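Local structure of Emp46p (Saccharomyces cerevisiae, 2A6W) at residues A[87-92]-A[193-198]; A[123-128]-A[147-152]. The protein takes part in glycoprotein secretion and is also linked to nuclear architecture and gene silencing. All blocks are in the same frame, centred on the assembly; numbering follows the deposited sequence.

In the fold
Interactions 1 and 2 both belong to the same seven-stranded antiparallel sheet of this legume-like lectin domain, on opposite sides of the chain's centre. Their centres lie about 21 Å apart. Interaction 1 (87-92 with 193-198) pairs two inner strands and is mostly buried. It rests on backbone ladder bonds, with aliphatic and aromatic packing on one face and a tryptophan and two long basic side chains on the other. Interaction 2 (123-128 with 147-152) joins strand 124-131 to the outermost strand 145-148 and is only partly buried. There the ladder is short. A glutamate carboxylate carries the contact on into the loop, and a disulfide ties the edge strand to the other sheet.

Interaction 1: residues A[87-92]-A[193-198]; sequences FWLKQG and SPFRIG
Arg196 and Lys90 form a hydrogen-bonded pair of the antiparallel ladder, and their side chains run alongside, pointing the same way. The arginine starts over the backbone of its partner: its CB is 3.7 Å from Lys90 O, and its CG lies almost as near the same oxygen. CD draws off slightly. The chain then bends (chi3 52°) and brings the guanidinium over to the lysine. Arg196 NH1 meets Lys90 CE at 3.7 Å, and this methylene sits at the guanidinium edge, near its plane. The two like charges stay apart, with Lys90 NZ 4.6 Å from Arg196 NH1. Trp55 takes the arginine in a cation-pi contact, and Glu94 forms a long, weak ion pair with it.

The two strands are neighbours in the middle of the seven-stranded sheet of the legume-lectin fold. Lys90 N donates to Arg196 O (3.0 Å), and Arg196 N donates back to Lys90 O (2.9 Å). Further along, Trp88 N bonds to Gly198 O, while the return bond is weak. A water donates to both Trp88 O and Gly198 O. Trp88 CD1, at the indole edge, lies near Gly198 O, and Trp88 NE1 hydrogen-bonds Ser200 OG.

On the other face Leu89 CG packs against Phe195 CE2 at 3.8 Å. Leu89 CD1 touches Ile197 CG1 at 4.1 Å, and Ile68 of the opposing sheet touches both Leu89 and Ile197.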
loop_
_atom_site.group_PDB
_atom_site.type_symbol
_atom_site.label_atom_id
_atom_site.label_comp_id
_atom_site.label_asym_id
_atom_site.label_seq_id
_atom_site.Cartn_x
_atom_site.Cartn_y
_atom_site.Cartn_z
ATOM N N PHE A 87 -2.489 0.236 -0.563
ATOM C CA PHE A 87 -1.212 -0.097 -1.161
ATOM C C PHE A 87 -1.393 -0.102 -2.666
ATOM O O PHE A 87 -2.341 -0.699 -3.195
ATOM C CB PHE A 87 -0.720 -1.449 -0.655
ATOM C CG PHE A 87 -0.452 -1.462 0.814
ATOM C CD1 PHE A 87 0.732 -0.974 1.304
ATOM C CD2 PHE A 87 -1.403 -1.943 1.704
ATOM C CE1 PHE A 87 0.989 -0.970 2.676
ATOM C CE2 PHE A 87 -1.173 -1.924 3.049
ATOM C CZ PHE A 87 0.034 -1.442 3.549
ATOM N N TRP A 88 -0.459 0.554 -3.346
ATOM C CA TRP A 88 -0.593 0.900 -4.755
ATOM C C TRP A 88 0.517 0.347 -5.618
ATOM O O TRP A 88 1.676 0.281 -5.233
ATOM C CB TRP A 88 -0.573 2.410 -4.960
ATOM C CG TRP A 88 -1.586 3.179 -4.160
ATOM C CD1 TRP A 88 -1.392 3.719 -2.939
ATOM C CD2 TRP A 88 -2.911 3.530 -4.547
ATOM N NE1 TRP A 88 -2.518 4.376 -2.522
ATOM C CE2 TRP A 88 -3.474 4.268 -3.491
ATOM C CE3 TRP A 88 -3.697 3.290 -5.680
ATOM C CZ2 TRP A 88 -4.762 4.764 -3.537
ATOM C CZ3 TRP A 88 -4.958 3.799 -5.721
ATOM C CH2 TRP A 88 -5.496 4.501 -4.649
ATOM N N LEU A 89 0.120 -0.003 -6.832
ATOM C CA LEU A 89 1.018 -0.382 -7.891
ATOM C C LEU A 89 0.368 0.265 -9.112
ATOM O O LEU A 89 -0.644 -0.238 -9.586
ATOM C CB LEU A 89 1.030 -1.907 -7.994
ATOM C CG LEU A 89 2.348 -2.633 -7.943
ATOM C CD1 LEU A 89 3.050 -2.385 -6.624
ATOM C CD2 LEU A 89 2.137 -4.106 -8.189
ATOM N N LYS A 90 0.865 1.414 -9.573
ATOM C CA LYS A 90 0.166 2.103 -10.663
ATOM C C LYS A 90 1.027 2.742 -11.760
ATOM O O LYS A 90 2.028 3.405 -11.485
ATOM C CB LYS A 90 -0.843 3.109 -10.113
ATOM C CG LYS A 90 -0.283 4.312 -9.375
ATOM C CD LYS A 90 -1.426 5.058 -8.670
ATOM C CE LYS A 90 -1.657 6.450 -9.230
ATOM N NZ LYS A 90 -2.832 7.066 -8.561
ATOM N N GLN A 91 0.607 2.514 -13.006
ATOM C CA GLN A 91 1.234 3.098 -14.201
ATOM C C GLN A 91 1.176 4.633 -14.243
ATOM O O GLN A 91 0.402 5.270 -13.519
ATOM C CB GLN A 91 0.575 2.535 -15.452
ATOM C CG GLN A 91 0.955 1.105 -15.725
ATOM C CD GLN A 91 0.192 0.515 -16.907
ATOM O OE1 GLN A 91 0.800 0.061 -17.892
ATOM N NE2 GLN A 91 -1.134 0.512 -16.811
ATOM N N GLY A 92 2.003 5.210 -15.114
ATOM C CA GLY A 92 2.318 6.626 -15.060
ATOM C C GLY A 92 1.205 7.544 -15.509
ATOM O O GLY A 92 0.018 7.203 -15.405
ATOM N N SER A 193 5.896 -3.088 -18.094
ATOM C CA SER A 193 6.129 -1.641 -18.119
ATOM C C SER A 193 6.440 -1.123 -16.719
ATOM O O SER A 193 6.102 -1.791 -15.740
ATOM C CB SER A 193 4.894 -0.910 -18.646
ATOM O OG SER A 193 5.259 0.312 -19.269
ATOM N N PRO A 194 7.053 0.065 -16.612
ATOM C CA PRO A 194 7.365 0.639 -15.298
ATOM C C PRO A 194 6.124 1.128 -14.553
ATOM O O PRO A 194 5.153 1.583 -15.159
ATOM C CB PRO A 194 8.291 1.821 -15.635
ATOM C CG PRO A 194 8.707 1.592 -17.039
ATOM C CD PRO A 194 7.524 0.949 -17.695
ATOM N N PHE A 195 6.161 1.016 -13.233
ATOM C CA PHE A 195 5.049 1.462 -12.411
ATOM C C PHE A 195 5.568 2.059 -11.113
ATOM O O PHE A 195 6.717 1.886 -10.754
ATOM C CB PHE A 195 4.097 0.308 -12.124
ATOM C CG PHE A 195 4.784 -0.934 -11.652
ATOM C CD1 PHE A 195 5.267 -1.860 -12.567
ATOM C CD2 PHE A 195 4.950 -1.179 -10.303
ATOM C CE1 PHE A 195 5.904 -2.997 -12.154
ATOM C CE2 PHE A 195 5.579 -2.335 -9.881
ATOM C CZ PHE A 195 6.058 -3.241 -10.819
ATOM N N ARG A 196 4.706 2.806 -10.447
ATOM C CA ARG A 196 5.071 3.468 -9.213
ATOM C C ARG A 196 4.546 2.628 -8.057
ATOM O O ARG A 196 3.505 1.999 -8.176
ATOM C CB ARG A 196 4.481 4.864 -9.155
ATOM C CG ARG A 196 4.770 5.734 -10.369
ATOM C CD ARG A 196 3.917 6.984 -10.390
ATOM N NE ARG A 196 3.998 7.716 -9.123
ATOM C CZ ARG A 196 2.955 8.185 -8.421
ATOM N NH1 ARG A 196 1.699 8.009 -8.832
ATOM N NH2 ARG A 196 3.172 8.848 -7.285
ATOM N N ILE A 197 5.292 2.609 -6.963
ATOM C CA ILE A 197 4.970 1.783 -5.799
ATOM C C ILE A 197 4.769 2.715 -4.628
ATOM O O ILE A 197 5.612 3.573 -4.393
ATOM C CB ILE A 197 6.162 0.856 -5.529
ATOM C CG1 ILE A 197 6.399 -0.063 -6.736
ATOM C CG2 ILE A 197 5.999 0.063 -4.231
ATOM C CD1 ILE A 197 7.622 -0.914 -6.621
ATOM N N GLY A 198 3.688 2.543 -3.870
ATOM C CA GLY A 198 3.481 3.382 -2.695
ATOM C C GLY A 198 2.375 2.890 -1.763
ATOM O O GLY A 198 1.774 1.827 -1.949
HETATM O O HOH W 1 2.623 -0.756 -2.836
#

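Interaction 2: residues A[123-128]-A[147-152]; sequences ESVTAY and CLFQYQ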
loop_
_atom_site.group_PDB
_atom_site.type_symbol
_atom_site.label_atom_id
_atom_site.label_comp_id
_atom_site.label_asym_id
_atom_site.label_seq_id
_atom_site.Cartn_x
_atom_site.Cartn_y
_atom_site.Cartn_z
ATOM N N GLU A 123 -13.987 -5.640 8.316
ATOM C CA GLU A 123 -12.525 -5.522 8.246
ATOM C C GLU A 123 -12.007 -6.507 7.228
ATOM O O GLU A 123 -12.263 -7.666 7.380
ATOM C CB GLU A 123 -11.868 -5.893 9.556
ATOM C CG GLU A 123 -11.553 -4.715 10.417
ATOM C CD GLU A 123 -11.141 -5.115 11.774
ATOM O OE1 GLU A 123 -9.965 -4.911 12.079
ATOM O OE2 GLU A 123 -11.979 -5.673 12.493
ATOM N N SER A 124 -11.268 -6.025 6.233
ATOM C CA SER A 124 -10.944 -6.817 5.047
ATOM C C SER A 124 -9.844 -6.173 4.232
ATOM O O SER A 124 -9.545 -4.980 4.399
ATOM C CB SER A 124 -12.201 -6.922 4.156
ATOM O OG SER A 124 -12.728 -5.638 3.829
ATOM N N VAL A 125 -9.261 -6.995 3.366
ATOM C CA VAL A 125 -8.428 -6.593 2.255
ATOM C C VAL A 125 -9.278 -6.704 0.998
ATOM O O VAL A 125 -9.902 -7.735 0.775
ATOM C CB VAL A 125 -7.261 -7.564 2.096
ATOM C CG1 VAL A 125 -6.427 -7.175 0.876
ATOM C CG2 VAL A 125 -6.434 -7.598 3.355
ATOM N N THR A 126 -9.372 -5.640 0.219
ATOM C CA THR A 126 -10.080 -5.706 -1.060
ATOM C C THR A 126 -9.159 -5.175 -2.120
ATOM O O THR A 126 -8.451 -4.171 -1.903
ATOM C CB THR A 126 -11.429 -4.926 -1.015
ATOM O OG1 THR A 126 -11.291 -3.629 -0.370
ATOM C CG2 THR A 126 -12.413 -5.702 -0.169
ATOM N N ALA A 127 -9.162 -5.836 -3.276
ATOM C CA ALA A 127 -8.216 -5.514 -4.352
ATOM C C ALA A 127 -8.975 -5.049 -5.591
ATOM O O ALA A 127 -9.923 -5.712 -6.012
ATOM C CB ALA A 127 -7.355 -6.713 -4.699
ATOM N N TYR A 128 -8.546 -3.928 -6.138
ATOM C CA TYR A 128 -9.191 -3.215 -7.229
ATOM C C TYR A 128 -8.231 -2.979 -8.388
ATOM O O TYR A 128 -7.068 -2.605 -8.207
ATOM C CB TYR A 128 -9.687 -1.850 -6.758
ATOM C CG TYR A 128 -10.736 -1.902 -5.710
ATOM C CD1 TYR A 128 -12.092 -1.823 -6.058
ATOM C CD2 TYR A 128 -10.407 -1.985 -4.352
ATOM C CE1 TYR A 128 -13.060 -1.881 -5.121
ATOM C CE2 TYR A 128 -11.393 -2.025 -3.398
ATOM C CZ TYR A 128 -12.729 -1.940 -3.796
ATOM O OH TYR A 128 -13.741 -1.968 -2.886
ATOM N N CYS A 147 -10.173 -10.781 1.055
ATOM C CA CYS A 147 -10.208 -11.670 2.196
ATOM C C CYS A 147 -10.591 -10.870 3.413
ATOM O O CYS A 147 -10.466 -9.654 3.431
ATOM C CB CYS A 147 -8.893 -12.377 2.426
ATOM S SG CYS A 147 -7.475 -11.274 2.756
ATOM N N LEU A 148 -11.117 -11.552 4.407
ATOM C CA LEU A 148 -11.419 -10.936 5.688
ATOM C C LEU A 148 -10.133 -10.927 6.505
ATOM O O LEU A 148 -9.359 -11.893 6.468
ATOM C CB LEU A 148 -12.519 -11.708 6.399
ATOM C CG LEU A 148 -13.785 -12.004 5.575
ATOM C CD1 LEU A 148 -14.812 -12.647 6.458
ATOM C CD2 LEU A 148 -14.322 -10.727 4.941
ATOM N N PHE A 149 -9.869 -9.820 7.183
ATOM C CA PHE A 149 -8.575 -9.648 7.861
ATOM C C PHE A 149 -8.680 -8.577 8.931
ATOM O O PHE A 149 -9.035 -7.432 8.643
ATOM C CB PHE A 149 -7.484 -9.276 6.846
ATOM C CG PHE A 149 -6.134 -9.189 7.464
ATOM C CD1 PHE A 149 -5.464 -10.354 7.814
ATOM C CD2 PHE A 149 -5.586 -7.965 7.785
ATOM C CE1 PHE A 149 -4.211 -10.281 8.422
ATOM C CE2 PHE A 149 -4.354 -7.903 8.411
ATOM C CZ PHE A 149 -3.680 -9.045 8.702
ATOM N N GLN A 150 -8.353 -8.959 10.159
ATOM C CA GLN A 150 -8.434 -8.081 11.310
ATOM C C GLN A 150 -7.165 -7.243 11.433
ATOM O O GLN A 150 -6.080 -7.803 11.515
ATOM C CB GLN A 150 -8.626 -8.909 12.567
ATOM C CG GLN A 150 -8.968 -8.088 13.795
ATOM C CD GLN A 150 -9.047 -8.884 15.075
ATOM O OE1 GLN A 150 -8.733 -10.067 15.109
ATOM N NE2 GLN A 150 -9.453 -8.225 16.141
ATOM N N TYR A 151 -7.305 -5.927 11.429
ATOM C CA TYR A 151 -6.150 -5.001 11.470
ATOM C C TYR A 151 -6.357 -3.857 12.489
ATOM O O TYR A 151 -5.395 -3.320 13.029
ATOM C CB TYR A 151 -5.836 -4.405 10.071
ATOM C CG TYR A 151 -6.911 -3.479 9.560
ATOM C CD1 TYR A 151 -6.898 -2.130 9.885
ATOM C CD2 TYR A 151 -7.999 -3.974 8.821
ATOM C CE1 TYR A 151 -7.924 -1.271 9.450
ATOM C CE2 TYR A 151 -9.030 -3.126 8.378
ATOM C CZ TYR A 151 -8.978 -1.792 8.677
ATOM O OH TYR A 151 -10.005 -0.969 8.279
ATOM N N GLN A 152 -7.594 -3.453 12.749
ATOM C CA GLN A 152 -7.797 -2.321 13.656
ATOM C C GLN A 152 -7.283 -2.526 15.086
ATOM O O GLN A 152 -7.464 -3.576 15.705
ATOM C CB GLN A 152 -9.274 -1.921 13.741
ATOM C CG GLN A 152 -9.795 -1.255 12.505
ATOM C CD GLN A 152 -11.136 -0.570 12.752
ATOM O OE1 GLN A 152 -11.946 -1.060 13.541
ATOM N NE2 GLN A 152 -11.362 0.566 12.098
#
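Glu123 turns its CG to an unusual chi1 of -97° and then runs extended (chi2 170°), which carries its carboxylate across to the backbone of Tyr151 and Gln152. Tyr151 CG sits between its backbone N and carbonyl carbon (chi1 67°), which turns one ring face to the acid. Glu123 CG rests 3.6 Å from Tyr151 CE2, and OE1 stands over one face of the ring, toward the rim.

Glu123 OE1 accepts two backbone N-H groups. Gln152 N reaches it at 2.9 Å, nearly along the C-O axis. Tyr151 N is equally close to OE1 but comes from above the carboxylate plane. Gln152 CB packs beside the same oxygen. The backbone carbonyl of the same glutamate, Glu123 O, accepts from Phe149 N (3.2 Å).

The ladder proper is short. Val125 N bonds to Cys147 O (2.9 Å), and Cys147 N returns the bond to Val125 O (3.1 Å). Val125 CB meets Cys147 SG at 3.8 Å, and its CG2 touches Phe149 CB at 4.0 Å. Cys147 SG is in a disulfide with Cys181, which links the outermost strands of the two sheets of the lectin sandwich. Strand 124-131 runs on to Tyr128, which is probably part of a potassium site.

Glu123 OE2 forms a salt bridge with Arg78, whose NH2 also bonds to Gln152 O. With two N-H groups and an arginine around it, the carboxylate is probably kept charged, and its bonds to Tyr151 N and Gln152 N would hold residues 151-152 in place after the edge strand.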